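Local structure of uncharacterized protein (Magnetospirillum magneticum AMB-1, 5MU5) at residues K95-N100 with E623-E628; H148-N153 with P219-A224; D155-S160 with I182-E187; G596-A601 with H630-V635. The protein is a Maf glycosyltransferase involved in flagella formation, and probably glycosylates flagellin. All coordinates share one frame; numbering follows the deposited sequence.

In the fold
Contacts 2 and 3 share the four-stranded parallel sheet of the N-terminal part of the chain. Their centres are 9 Å apart, and neighbouring strands 146-150 and 180-183 join them through backbone hydrogen bonds. Contact 3 is nested inside the loop that contact 2 closes. Contacts 1 and 4 share helix 618-646 in the C-terminal helical bundle. Their centres are also 9 Å apart, and F97 of contact 1 touches A601 and M632 of contact 4. The centres of the two pairs lie 37 to 43 Å from each other. Contact 1 joins residues 523 positions apart. It thereby packs a helix of the N-terminal region onto the C-terminal bundle and encloses contacts 2 and 3 along the chain.

Contact 1: K95-N100 with E623-E628; sequences KRFLYN and EIIRDE
E628 meets F97 and N100, one turn apart on helix 95-100, and the side chain can be followed outward. CB of E628 lies 3.7 Å from CE1 of F97. The phenylalanine ring comes in edge-on, with the carbonyl carbon of E628 and the O of I625 near its plane. The E628 chain then bends at chi2 (-65°), which swings CD and the carboxylate over to N100. CD of E628 rests 3.4 Å from CB of N100. At the tip, OE1 of E628 accepts a hydrogen bond from ND2 of N100 at 3.1 Å, nearly straight at 166°. The donor sits above the carboxylate plane, while the acceptor lies in the amide plane. The other oxygen, OE2, forms a salt bridge with R104. The buried carboxylate is thus held by two residues of helix 92-107, and R104 probably offsets its charge. D627 also reaches R104. The two helices run roughly antiparallel. Helix 92-107 belongs to the N-terminal region and helix 618-646 to the C-terminal bundle. Helix 589-609 adds Y605, which touches both F97 and I625, and M561 of helix 546-564 covers I625 as well.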
loop_
_atom_site.group_PDB
_atom_site.type_symbol
_atom_site.label_atom_id
_atom_site.label_comp_id
_atom_site.label_asym_id
_atom_site.label_seq_id
_atom_site.Cartn_x
_atom_site.Cartn_y
_atom_site.Cartn_z
ATOM N N LYS A 95 11.698 -8.736 -15.240
ATOM C CA LYS A 95 12.916 -8.263 -15.861
ATOM C C LYS A 95 13.152 -9.024 -17.164
ATOM O O LYS A 95 13.415 -8.428 -18.205
ATOM C CB LYS A 95 14.074 -8.468 -14.892
ATOM C CG LYS A 95 15.370 -7.785 -15.280
ATOM C CD LYS A 95 16.547 -8.393 -14.525
ATOM C CE LYS A 95 17.870 -7.819 -15.002
ATOM N NZ LYS A 95 18.988 -8.727 -14.626
ATOM N N ARG A 96 13.041 -10.344 -17.090
ATOM C CA ARG A 96 13.201 -11.227 -18.242
ATOM C C ARG A 96 12.145 -10.927 -19.317
ATOM O O ARG A 96 12.429 -10.869 -20.505
ATOM C CB ARG A 96 13.041 -12.683 -17.797
ATOM C CG ARG A 96 13.448 -13.703 -18.835
ATOM C CD ARG A 96 14.965 -13.820 -18.830
ATOM N NE ARG A 96 15.511 -14.182 -20.125
ATOM C CZ ARG A 96 16.810 -14.303 -20.384
ATOM N NH1 ARG A 96 17.712 -14.085 -19.435
ATOM N NH2 ARG A 96 17.210 -14.634 -21.604
ATOM N N PHE A 97 10.910 -10.768 -18.878
ATOM C CA PHE A 97 9.825 -10.465 -19.775
ATOM C C PHE A 97 10.113 -9.167 -20.529
ATOM O O PHE A 97 9.976 -9.110 -21.755
ATOM C CB PHE A 97 8.502 -10.348 -18.997
ATOM C CG PHE A 97 7.363 -9.794 -19.809
ATOM C CD1 PHE A 97 6.752 -10.558 -20.791
ATOM C CD2 PHE A 97 6.892 -8.517 -19.584
ATOM C CE1 PHE A 97 5.694 -10.055 -21.535
ATOM C CE2 PHE A 97 5.846 -8.000 -20.323
ATOM C CZ PHE A 97 5.247 -8.771 -21.304
ATOM N N LEU A 98 10.468 -8.130 -19.776
ATOM C CA LEU A 98 10.673 -6.807 -20.346
ATOM C C LEU A 98 11.843 -6.851 -21.292
ATOM O O LEU A 98 11.775 -6.352 -22.410
ATOM C CB LEU A 98 10.927 -5.754 -19.259
ATOM C CG LEU A 98 11.237 -4.334 -19.766
ATOM C CD1 LEU A 98 10.126 -3.819 -20.662
ATOM C CD2 LEU A 98 11.437 -3.370 -18.611
ATOM N N TYR A 99 12.919 -7.476 -20.853
ATOM C CA TYR A 99 14.096 -7.593 -21.717
ATOM C C TYR A 99 13.706 -8.247 -23.057
ATOM O O TYR A 99 14.098 -7.747 -24.136
ATOM C CB TYR A 99 15.215 -8.378 -21.012
ATOM C CG TYR A 99 16.474 -8.506 -21.825
ATOM C CD1 TYR A 99 16.650 -9.572 -22.699
ATOM C CD2 TYR A 99 17.490 -7.558 -21.726
ATOM C CE1 TYR A 99 17.795 -9.686 -23.454
ATOM C CE2 TYR A 99 18.645 -7.670 -22.477
ATOM C CZ TYR A 99 18.786 -8.737 -23.342
ATOM O OH TYR A 99 19.924 -8.874 -24.100
ATOM N N ASN A 100 12.906 -9.320 -23.004
ATOM C CA ASN A 100 12.569 -10.042 -24.232
ATOM C C ASN A 100 11.688 -9.282 -25.188
ATOM O O ASN A 100 11.944 -9.303 -26.386
ATOM C CB ASN A 100 11.936 -11.402 -23.958
ATOM C CG ASN A 100 12.926 -12.407 -23.403
ATOM O OD1 ASN A 100 14.100 -12.114 -23.213
ATOM N ND2 ASN A 100 12.442 -13.589 -23.113
ATOM N N GLU A 623 1.803 -8.949 -30.833
ATOM C CA GLU A 623 2.047 -10.388 -30.934
ATOM C C GLU A 623 3.271 -10.794 -30.072
ATOM O O GLU A 623 3.236 -11.797 -29.351
ATOM C CB GLU A 623 2.190 -10.810 -32.397
ATOM C CG GLU A 623 2.772 -12.209 -32.634
ATOM C CD GLU A 623 2.099 -13.320 -31.830
ATOM O OE1 GLU A 623 0.893 -13.232 -31.518
ATOM O OE2 GLU A 623 2.795 -14.301 -31.495
ATOM N N ILE A 624 4.332 -9.994 -30.124
ATOM C CA ILE A 624 5.492 -10.201 -29.252
ATOM C C ILE A 624 5.106 -10.233 -27.778
ATOM O O ILE A 624 5.571 -11.092 -27.013
ATOM C CB ILE A 624 6.543 -9.115 -29.489
ATOM C CG1 ILE A 624 7.244 -9.395 -30.828
ATOM C CG2 ILE A 624 7.570 -9.091 -28.358
ATOM C CD1 ILE A 624 8.156 -8.289 -31.307
ATOM N N ILE A 625 4.280 -9.275 -27.372
ATOM C CA ILE A 625 3.839 -9.185 -25.991
ATOM C C ILE A 625 3.036 -10.426 -25.591
ATOM O O ILE A 625 3.210 -10.963 -24.492
ATOM C CB ILE A 625 2.969 -7.933 -25.795
ATOM C CG1 ILE A 625 3.856 -6.710 -25.824
ATOM C CG2 ILE A 625 2.219 -7.969 -24.474
ATOM C CD1 ILE A 625 3.085 -5.451 -26.057
ATOM N N ARG A 626 2.174 -10.872 -26.496
ATOM C CA ARG A 626 1.332 -12.019 -26.241
ATOM C C ARG A 626 2.199 -13.236 -26.027
ATOM O O ARG A 626 2.041 -13.963 -25.060
ATOM C CB ARG A 626 0.376 -12.257 -27.409
ATOM C CG ARG A 626 -0.703 -13.299 -27.145
ATOM C CD ARG A 626 -1.311 -13.840 -28.441
ATOM N NE ARG A 626 -0.264 -14.468 -29.232
ATOM C CZ ARG A 626 0.316 -15.639 -28.950
ATOM N NH1 ARG A 626 -0.050 -16.357 -27.893
ATOM N NH2 ARG A 626 1.296 -16.086 -29.721
ATOM N N ASP A 627 3.138 -13.434 -26.926
ATOM C CA ASP A 627 3.965 -14.626 -26.890
ATOM C C ASP A 627 4.870 -14.662 -25.645
ATOM O O ASP A 627 4.967 -15.686 -24.983
ATOM C CB ASP A 627 4.811 -14.691 -28.153
ATOM C CG ASP A 627 5.549 -15.979 -28.274
ATOM O OD1 ASP A 627 4.951 -17.030 -27.988
ATOM O OD2 ASP A 627 6.729 -15.948 -28.660
ATOM N N GLU A 628 5.522 -13.540 -25.338
ATOM C CA GLU A 628 6.370 -13.452 -24.157
ATOM C C GLU A 628 5.560 -13.503 -22.875
ATOM O O GLU A 628 6.025 -14.044 -21.883
ATOM C CB GLU A 628 7.233 -12.202 -24.190
ATOM C CG GLU A 628 8.282 -12.242 -25.294
ATOM C CD GLU A 628 9.341 -13.333 -25.115
ATOM O OE1 GLU A 628 9.517 -13.848 -23.977
ATOM O OE2 GLU A 628 10.015 -13.672 -26.128
#

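Contact 2: H148-N153 with P219-A224; sequences HIVEPN and PLLTAA
L220 and L221 reach P152 with different first torsions. L220 has CG anti to its N (chi1 -179°), whereas L221 has CG anti to its carbonyl carbon (chi1 -65°). Together with different second torsions, these bring CD2 of each leucine to the proline ring. CD2 of L220 lies 3.8 Å from CG of P152, and the two side chains lie alongside and point opposite ways. CD2 of L221 spans the next ring edge. It is 3.9 Å from CG of P152 and also 3.9 Å from CD of P152. The same L221 methyl looks back toward the strand, where CG1 of V150 approaches it at 4.4 Å. The contact therefore joins the end of strand 146-150, and the turn after it, to the first turn of helix 219-235. OE2 of E151 accepts the N-H of N153 at 2.9 Å through its anti lone pair, and takes a second bond from Y216. OE1 of E151 is bound by the N-H groups of L129 and G130. N153 then caps the following helix through D155. The contact is apolar, so it rests on van der Waals packing and partial exclusion of water, while the hydrogen bonds of buried E151 fix the turn.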
loop_
_atom_site.group_PDB
_atom_site.type_symbol
_atom_site.label_atom_id
_atom_site.label_comp_id
_atom_site.label_asym_id
_atom_site.label_seq_id
_atom_site.Cartn_x
_atom_site.Cartn_y
_atom_site.Cartn_z
ATOM N N HIS A 148 -12.641 9.750 -13.717
ATOM C CA HIS A 148 -12.644 10.250 -12.360
ATOM C C HIS A 148 -12.816 11.756 -12.409
ATOM O O HIS A 148 -11.992 12.496 -12.954
ATOM C CB HIS A 148 -11.331 9.862 -11.706
ATOM C CG HIS A 148 -10.943 8.448 -11.974
ATOM N ND1 HIS A 148 -11.575 7.388 -11.367
ATOM C CD2 HIS A 148 -10.017 7.910 -12.800
ATOM C CE1 HIS A 148 -11.048 6.257 -11.795
ATOM N NE2 HIS A 148 -10.112 6.549 -12.679
ATOM N N ILE A 149 -13.899 12.212 -11.824
ATOM C CA ILE A 149 -14.236 13.600 -11.904
ATOM C C ILE A 149 -14.268 14.154 -10.504
ATOM O O ILE A 149 -14.942 13.638 -9.638
ATOM C CB ILE A 149 -15.595 13.766 -12.586
ATOM C CG1 ILE A 149 -15.527 13.158 -13.995
ATOM C CG2 ILE A 149 -15.989 15.236 -12.620
ATOM C CD1 ILE A 149 -16.863 13.048 -14.701
ATOM N N VAL A 150 -13.510 15.217 -10.297
ATOM C CA VAL A 150 -13.493 15.887 -9.038
ATOM C C VAL A 150 -14.276 17.150 -9.267
ATOM O O VAL A 150 -13.979 17.883 -10.193
ATOM C CB VAL A 150 -12.061 16.246 -8.635
ATOM C CG1 VAL A 150 -12.049 17.013 -7.325
ATOM C CG2 VAL A 150 -11.230 14.986 -8.546
ATOM N N GLU A 151 -15.297 17.393 -8.455
ATOM C CA GLU A 151 -16.061 18.629 -8.589
ATOM C C GLU A 151 -16.405 19.112 -7.212
ATOM O O GLU A 151 -17.308 18.567 -6.581
ATOM C CB GLU A 151 -17.310 18.416 -9.415
ATOM C CG GLU A 151 -18.180 19.662 -9.525
ATOM C CD GLU A 151 -17.389 20.895 -9.932
ATOM O OE1 GLU A 151 -17.182 21.117 -11.142
ATOM O OE2 GLU A 151 -17.006 21.665 -9.036
ATOM N N PRO A 152 -15.660 20.117 -6.715
ATOM C CA PRO A 152 -15.879 20.666 -5.374
ATOM C C PRO A 152 -17.241 21.321 -5.167
ATOM O O PRO A 152 -17.715 21.424 -4.042
ATOM C CB PRO A 152 -14.807 21.750 -5.269
ATOM C CG PRO A 152 -13.751 21.320 -6.220
ATOM C CD PRO A 152 -14.491 20.735 -7.366
ATOM N N ASN A 153 -17.831 21.808 -6.249
ATOM C CA ASN A 153 -19.096 22.525 -6.157
ATOM C C ASN A 153 -20.213 21.644 -6.702
ATOM O O ASN A 153 -20.305 21.418 -7.904
ATOM C CB ASN A 153 -18.989 23.847 -6.906
ATOM C CG ASN A 153 -20.172 24.766 -6.640
ATOM O OD1 ASN A 153 -21.264 24.319 -6.318
ATOM N ND2 ASN A 153 -19.955 26.058 -6.790
ATOM N N PRO A 219 -7.350 27.664 -7.533
ATOM C CA PRO A 219 -6.130 27.187 -6.848
ATOM C C PRO A 219 -6.271 25.715 -6.309
ATOM O O PRO A 219 -5.336 24.905 -6.387
ATOM C CB PRO A 219 -5.968 28.183 -5.690
ATOM C CG PRO A 219 -6.826 29.356 -6.043
ATOM C CD PRO A 219 -7.957 28.833 -6.866
ATOM N N LEU A 220 -7.449 25.376 -5.795
ATOM C CA LEU A 220 -7.728 24.041 -5.307
ATOM C C LEU A 220 -7.530 22.969 -6.386
ATOM O O LEU A 220 -6.854 21.963 -6.151
ATOM C CB LEU A 220 -9.150 23.971 -4.757
ATOM C CG LEU A 220 -9.559 22.617 -4.180
ATOM C CD1 LEU A 220 -8.749 22.240 -2.932
ATOM C CD2 LEU A 220 -11.036 22.675 -3.872
ATOM N N LEU A 221 -8.089 23.198 -7.573
ATOM C CA LEU A 221 -8.005 22.217 -8.648
ATOM C C LEU A 221 -6.591 22.116 -9.196
ATOM O O LEU A 221 -6.108 21.024 -9.498
ATOM C CB LEU A 221 -9.005 22.534 -9.766
ATOM C CG LEU A 221 -10.476 22.414 -9.304
ATOM C CD1 LEU A 221 -11.427 22.702 -10.454
ATOM C CD2 LEU A 221 -10.787 21.043 -8.701
ATOM N N THR A 222 -5.921 23.251 -9.317
ATOM C CA THR A 222 -4.540 23.245 -9.806
ATOM C C THR A 222 -3.599 22.469 -8.892
ATOM O O THR A 222 -2.806 21.665 -9.372
ATOM C CB THR A 222 -4.019 24.661 -10.014
ATOM O OG1 THR A 222 -4.742 25.235 -11.103
ATOM C CG2 THR A 222 -2.531 24.638 -10.376
ATOM N N ALA A 223 -3.715 22.706 -7.588
ATOM C CA ALA A 223 -2.902 21.998 -6.610
ATOM C C ALA A 223 -3.213 20.505 -6.594
ATOM O O ALA A 223 -2.311 19.694 -6.440
ATOM C CB ALA A 223 -3.100 22.579 -5.218
ATOM N N ALA A 224 -4.482 20.140 -6.732
ATOM C CA ALA A 224 -4.853 18.736 -6.758
ATOM C C ALA A 224 -4.239 18.031 -7.957
ATOM O O ALA A 224 -3.830 16.882 -7.851
ATOM C CB ALA A 224 -6.360 18.575 -6.775
#

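Contact 3: D155-S160 with I182-E187; sequences DFLYHS and IIIEEE
I182 is the first residue of its segment to touch L157, the one residue of helix 155-160 that meets this segment. CG2 of I182 lies 4.3 Å from CD2 of L157. Next along strand 180-183, I183 turns its side chain to the other side of the sheet, toward Q194 of helix 188-202. Its backbone pairs with I149 of the neighbouring strand and with E151 just after it. I184 comes back to the side of L157. Its CD1 is also 4.3 Å from CD2 of L157, so a single leucine methyl serves both isoleucines. L157 holds CG anti to its N (chi1 177°), and with chi2 near 66° this turns CD2 toward both isoleucines. The I184 chain is folded at chi2 (-60°), which brings CD1 round to that methyl. E185 leaves this face again and packs against Q190, I191 and Q194 of helix 188-202. The segment ends at E187, the N-cap position of that helix. The contact is loose and apolar, with no hydrogen bond across it. It lies on one face of the parallel sheet, with helix 154-160 over the edge strand 180-183. M26 of helix 24-32 touches both L157 and I184, and R29 also reaches I184. W166 of helix 166-171 touches L157 and I182. Helix 188-202 packs on the opposite face.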
loop_
_atom_site.group_PDB
_atom_site.type_symbol
_atom_site.label_atom_id
_atom_site.label_comp_id
_atom_site.label_asym_id
_atom_site.label_seq_id
_atom_site.Cartn_x
_atom_site.Cartn_y
_atom_site.Cartn_z
ATOM N N ASP A 155 -23.261 22.203 -7.019
ATOM C CA ASP A 155 -24.149 22.901 -7.937
ATOM C C ASP A 155 -23.799 22.644 -9.383
ATOM O O ASP A 155 -24.688 22.473 -10.218
ATOM C CB ASP A 155 -24.162 24.412 -7.682
ATOM C CG ASP A 155 -24.973 24.792 -6.453
ATOM O OD1 ASP A 155 -25.288 23.902 -5.616
ATOM O OD2 ASP A 155 -25.312 25.993 -6.344
ATOM N N PHE A 156 -22.511 22.609 -9.686
ATOM C CA PHE A 156 -22.076 22.378 -11.055
ATOM C C PHE A 156 -22.507 21.004 -11.560
ATOM O O PHE A 156 -22.955 20.870 -12.693
ATOM C CB PHE A 156 -20.557 22.550 -11.204
ATOM C CG PHE A 156 -20.057 23.953 -10.913
ATOM C CD1 PHE A 156 -20.931 25.042 -10.832
ATOM C CD2 PHE A 156 -18.684 24.195 -10.782
ATOM C CE1 PHE A 156 -20.449 26.317 -10.581
ATOM C CE2 PHE A 156 -18.203 25.476 -10.529
ATOM C CZ PHE A 156 -19.084 26.534 -10.430
ATOM N N LEU A 157 -22.378 19.987 -10.726
ATOM C CA LEU A 157 -22.842 18.661 -11.119
ATOM C C LEU A 157 -24.352 18.709 -11.349
ATOM O O LEU A 157 -24.854 18.184 -12.338
ATOM C CB LEU A 157 -22.516 17.620 -10.045
ATOM C CG LEU A 157 -23.039 16.218 -10.358
ATOM C CD1 LEU A 157 -22.331 15.624 -11.578
ATOM C CD2 LEU A 157 -22.878 15.315 -9.143
ATOM N N TYR A 158 -25.059 19.356 -10.429
ATOM C CA TYR A 158 -26.503 19.471 -10.512
ATOM C C TYR A 158 -26.934 20.154 -11.798
ATOM O O TYR A 158 -27.796 19.650 -12.486
ATOM C CB TYR A 158 -27.049 20.218 -9.294
ATOM C CG TYR A 158 -28.538 20.425 -9.335
ATOM C CD1 TYR A 158 -29.404 19.433 -8.895
ATOM C CD2 TYR A 158 -29.085 21.609 -9.823
ATOM C CE1 TYR A 158 -30.768 19.616 -8.943
ATOM C CE2 TYR A 158 -30.455 21.797 -9.885
ATOM C CZ TYR A 158 -31.289 20.796 -9.421
ATOM O OH TYR A 158 -32.653 20.950 -9.452
ATOM N N HIS A 159 -26.316 21.290 -12.134
ATOM C CA HIS A 159 -26.630 21.996 -13.384
ATOM C C HIS A 159 -26.176 21.231 -14.605
ATOM O O HIS A 159 -26.753 21.416 -15.663
ATOM C CB HIS A 159 -25.966 23.369 -13.444
ATOM C CG HIS A 159 -26.477 24.330 -12.435
ATOM N ND1 HIS A 159 -27.819 24.582 -12.275
ATOM C CD2 HIS A 159 -25.834 25.122 -11.546
ATOM C CE1 HIS A 159 -27.986 25.486 -11.323
ATOM N NE2 HIS A 159 -26.796 25.836 -10.869
ATOM N N SER A 160 -25.118 20.415 -14.469
ATOM C CA SER A 160 -24.584 19.606 -15.586
ATOM C C SER A 160 -25.616 18.599 -16.123
ATOM O O SER A 160 -25.452 18.055 -17.238
ATOM C CB SER A 160 -23.317 18.842 -15.184
ATOM O OG SER A 160 -23.651 17.669 -14.456
ATOM N N ILE A 182 -17.155 10.065 -9.056
ATOM C CA ILE A 182 -17.405 11.491 -8.967
ATOM C C ILE A 182 -17.091 11.864 -7.541
ATOM O O ILE A 182 -17.680 11.344 -6.626
ATOM C CB ILE A 182 -18.840 11.834 -9.323
ATOM C CG1 ILE A 182 -19.085 11.436 -10.790
ATOM C CG2 ILE A 182 -19.094 13.323 -9.099
ATOM C CD1 ILE A 182 -20.514 11.614 -11.240
ATOM N N ILE A 183 -16.141 12.769 -7.370
ATOM C CA ILE A 183 -15.629 13.117 -6.072
ATOM C C ILE A 183 -16.051 14.534 -5.778
ATOM O O ILE A 183 -15.619 15.457 -6.440
ATOM C CB ILE A 183 -14.095 12.983 -6.111
ATOM C CG1 ILE A 183 -13.708 11.514 -6.343
ATOM C CG2 ILE A 183 -13.461 13.537 -4.849
ATOM C CD1 ILE A 183 -12.302 11.322 -6.897
ATOM N N ILE A 184 -16.930 14.685 -4.799
ATOM C CA ILE A 184 -17.441 15.978 -4.381
ATOM C C ILE A 184 -16.765 16.335 -3.068
ATOM O O ILE A 184 -17.238 15.964 -1.994
ATOM C CB ILE A 184 -18.978 15.925 -4.164
ATOM C CG1 ILE A 184 -19.689 15.281 -5.357
ATOM C CG2 ILE A 184 -19.523 17.330 -3.928
ATOM C CD1 ILE A 184 -19.474 15.998 -6.671
ATOM N N GLU A 185 -15.644 17.037 -3.153
ATOM C CA GLU A 185 -14.861 17.386 -1.969
ATOM C C GLU A 185 -14.267 18.759 -2.174
ATOM O O GLU A 185 -13.922 19.125 -3.294
ATOM C CB GLU A 185 -13.727 16.359 -1.736
ATOM C CG GLU A 185 -14.186 14.928 -1.457
ATOM C CD GLU A 185 -14.987 14.788 -0.153
ATOM O OE1 GLU A 185 -14.773 15.606 0.757
ATOM O OE2 GLU A 185 -15.842 13.869 -0.037
ATOM N N GLU A 186 -14.122 19.494 -1.086
ATOM C CA GLU A 186 -13.573 20.851 -1.100
ATOM C C GLU A 186 -12.202 20.961 -0.447
ATOM O O GLU A 186 -11.576 21.993 -0.528
ATOM C CB GLU A 186 -14.515 21.786 -0.337
ATOM C CG GLU A 186 -15.902 21.869 -0.951
ATOM C CD GLU A 186 -16.912 22.574 -0.054
ATOM O OE1 GLU A 186 -16.533 23.529 0.660
ATOM O OE2 GLU A 186 -18.097 22.173 -0.073
ATOM N N GLU A 187 -11.759 19.929 0.241
ATOM C CA GLU A 187 -10.499 19.990 0.954
ATOM C C GLU A 187 -9.428 19.333 0.097
ATOM O O GLU A 187 -9.669 18.267 -0.452
ATOM C CB GLU A 187 -10.619 19.255 2.284
ATOM C CG GLU A 187 -11.634 19.858 3.235
ATOM C CD GLU A 187 -12.052 18.883 4.336
ATOM O OE1 GLU A 187 -12.252 17.672 4.052
ATOM O OE2 GLU A 187 -12.191 19.328 5.495
#

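Contact 4: G596-A601 with H630-V635; sequences GTLMMA and HQMIRV
M632 packs against L598 and A601 between two nearly antiparallel helices of the Maf helical bundle. The segment axes run 167° apart in direction and approach to 11.7 Å. The methionine reaches across toward the other helix. Its CG is anti to the backbone N (chi1 -171°), and the chain stays extended until it bends at chi3 (73°). CE of M632 then lies 3.6 Å from CB of A601, with SD of M632 beside the same methyl. L598 sends its CD2 branch between M632 and I633, crossing the isoleucine at about a right angle. Farther out, C557 of helix 546-564 touches both L598 and I633. L579 of helix 568-579 backs L598. On another side, I93 of helix 92-107 touches M632, and F97 touches A601. The tightest point is CD2 of L598 against CE of M632, at 3.4 Å, closer than usual for two carbons.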
loop_
_atom_site.group_PDB
_atom_site.type_symbol
_atom_site.label_atom_id
_atom_site.label_comp_id
_atom_site.label_asym_id
_atom_site.label_seq_id
_atom_site.Cartn_x
_atom_site.Cartn_y
_atom_site.Cartn_z
ATOM N N GLY A 596 1.393 -9.420 -8.246
ATOM C CA GLY A 596 2.437 -8.408 -8.301
ATOM C C GLY A 596 3.259 -8.584 -9.557
ATOM O O GLY A 596 3.548 -7.621 -10.272
ATOM N N THR A 597 3.611 -9.828 -9.836
ATOM C CA THR A 597 4.423 -10.129 -10.976
ATOM C C THR A 597 3.667 -9.838 -12.271
ATOM O O THR A 597 4.155 -9.052 -13.102
ATOM C CB THR A 597 4.942 -11.551 -10.856
ATOM O OG1 THR A 597 5.780 -11.615 -9.684
ATOM C CG2 THR A 597 5.741 -11.957 -12.095
ATOM N N LEU A 598 2.466 -10.396 -12.421
ATOM C CA LEU A 598 1.664 -10.152 -13.636
ATOM C C LEU A 598 1.290 -8.670 -13.884
ATOM O O LEU A 598 1.316 -8.204 -15.032
ATOM C CB LEU A 598 0.401 -11.008 -13.641
ATOM C CG LEU A 598 0.612 -12.525 -13.591
ATOM C CD1 LEU A 598 -0.728 -13.226 -13.658
ATOM C CD2 LEU A 598 1.524 -13.021 -14.699
ATOM N N MET A 599 0.959 -7.932 -12.825
ATOM C CA MET A 599 0.598 -6.520 -12.967
ATOM C C MET A 599 1.790 -5.652 -13.337
ATOM O O MET A 599 1.643 -4.665 -14.046
ATOM C CB MET A 599 -0.070 -5.960 -11.705
ATOM C CG MET A 599 -1.523 -6.387 -11.495
ATOM S SD MET A 599 -2.679 -5.829 -12.775
ATOM C CE MET A 599 -2.614 -7.182 -13.938
ATOM N N MET A 600 2.963 -6.008 -12.861
ATOM C CA MET A 600 4.140 -5.290 -13.249
ATOM C C MET A 600 4.497 -5.573 -14.694
ATOM O O MET A 600 4.956 -4.657 -15.400
ATOM C CB MET A 600 5.294 -5.653 -12.345
ATOM C CG MET A 600 5.047 -5.103 -10.969
ATOM S SD MET A 600 4.772 -3.324 -11.050
ATOM C CE MET A 600 6.484 -2.830 -11.354
ATOM N N ALA A 601 4.305 -6.823 -15.132
ATOM C CA ALA A 601 4.506 -7.145 -16.531
ATOM C C ALA A 601 3.551 -6.313 -17.390
ATOM O O ALA A 601 3.956 -5.747 -18.386
ATOM C CB ALA A 601 4.319 -8.622 -16.775
ATOM N N HIS A 630 2.969 -15.320 -22.440
ATOM C CA HIS A 630 2.805 -16.778 -22.307
ATOM C C HIS A 630 4.050 -17.487 -21.792
ATOM O O HIS A 630 3.952 -18.356 -20.922
ATOM C CB HIS A 630 2.402 -17.421 -23.635
ATOM C CG HIS A 630 0.931 -17.596 -23.795
ATOM N ND1 HIS A 630 0.308 -18.812 -23.605
ATOM C CD2 HIS A 630 -0.046 -16.711 -24.108
ATOM C CE1 HIS A 630 -0.991 -18.670 -23.803
ATOM N NE2 HIS A 630 -1.232 -17.406 -24.112
ATOM N N GLN A 631 5.212 -17.166 -22.350
ATOM C CA GLN A 631 6.445 -17.755 -21.847
ATOM C C GLN A 631 6.629 -17.410 -20.369
ATOM O O GLN A 631 7.016 -18.265 -19.585
ATOM C CB GLN A 631 7.665 -17.341 -22.663
ATOM C CG GLN A 631 7.841 -18.155 -23.941
ATOM C CD GLN A 631 9.049 -17.721 -24.777
ATOM O OE1 GLN A 631 10.095 -17.317 -24.244
ATOM N NE2 GLN A 631 8.908 -17.805 -26.100
ATOM N N MET A 632 6.323 -16.173 -19.984
ATOM C CA MET A 632 6.425 -15.777 -18.590
ATOM C C MET A 632 5.495 -16.619 -17.718
ATOM O O MET A 632 5.904 -17.140 -16.669
ATOM C CB MET A 632 6.069 -14.311 -18.415
ATOM C CG MET A 632 6.364 -13.769 -17.032
ATOM S SD MET A 632 5.879 -12.054 -16.830
ATOM C CE MET A 632 4.105 -12.244 -16.761
ATOM N N ILE A 633 4.248 -16.746 -18.155
ATOM C CA ILE A 633 3.269 -17.522 -17.407
ATOM C C ILE A 633 3.679 -18.998 -17.335
ATOM O O ILE A 633 3.468 -19.642 -16.310
ATOM C CB ILE A 633 1.847 -17.262 -17.943
ATOM C CG1 ILE A 633 1.392 -15.924 -17.358
ATOM C CG2 ILE A 633 0.895 -18.377 -17.548
ATOM C CD1 ILE A 633 0.082 -15.388 -17.873
ATOM N N ARG A 634 4.303 -19.504 -18.393
ATOM C CA ARG A 634 4.849 -20.871 -18.399
ATOM C C ARG A 634 5.970 -21.055 -17.359
ATOM O O ARG A 634 5.963 -22.019 -16.586
ATOM C CB ARG A 634 5.359 -21.232 -19.806
ATOM C CG ARG A 634 6.069 -22.568 -19.893
ATOM C CD ARG A 634 6.302 -23.029 -21.325
ATOM N NE ARG A 634 6.744 -24.426 -21.306
ATOM C CZ ARG A 634 7.989 -24.838 -21.058
ATOM N NH1 ARG A 634 8.969 -23.965 -20.832
ATOM N NH2 ARG A 634 8.257 -26.143 -21.035
ATOM N N VAL A 635 6.943 -20.150 -17.358
ATOM C CA VAL A 635 8.004 -20.186 -16.359
ATOM C C VAL A 635 7.430 -20.079 -14.924
ATOM O O VAL A 635 7.847 -20.811 -14.031
ATOM C CB VAL A 635 9.041 -19.063 -16.603
ATOM C CG1 VAL A 635 9.954 -18.873 -15.394
ATOM C CG2 VAL A 635 9.859 -19.362 -17.853
#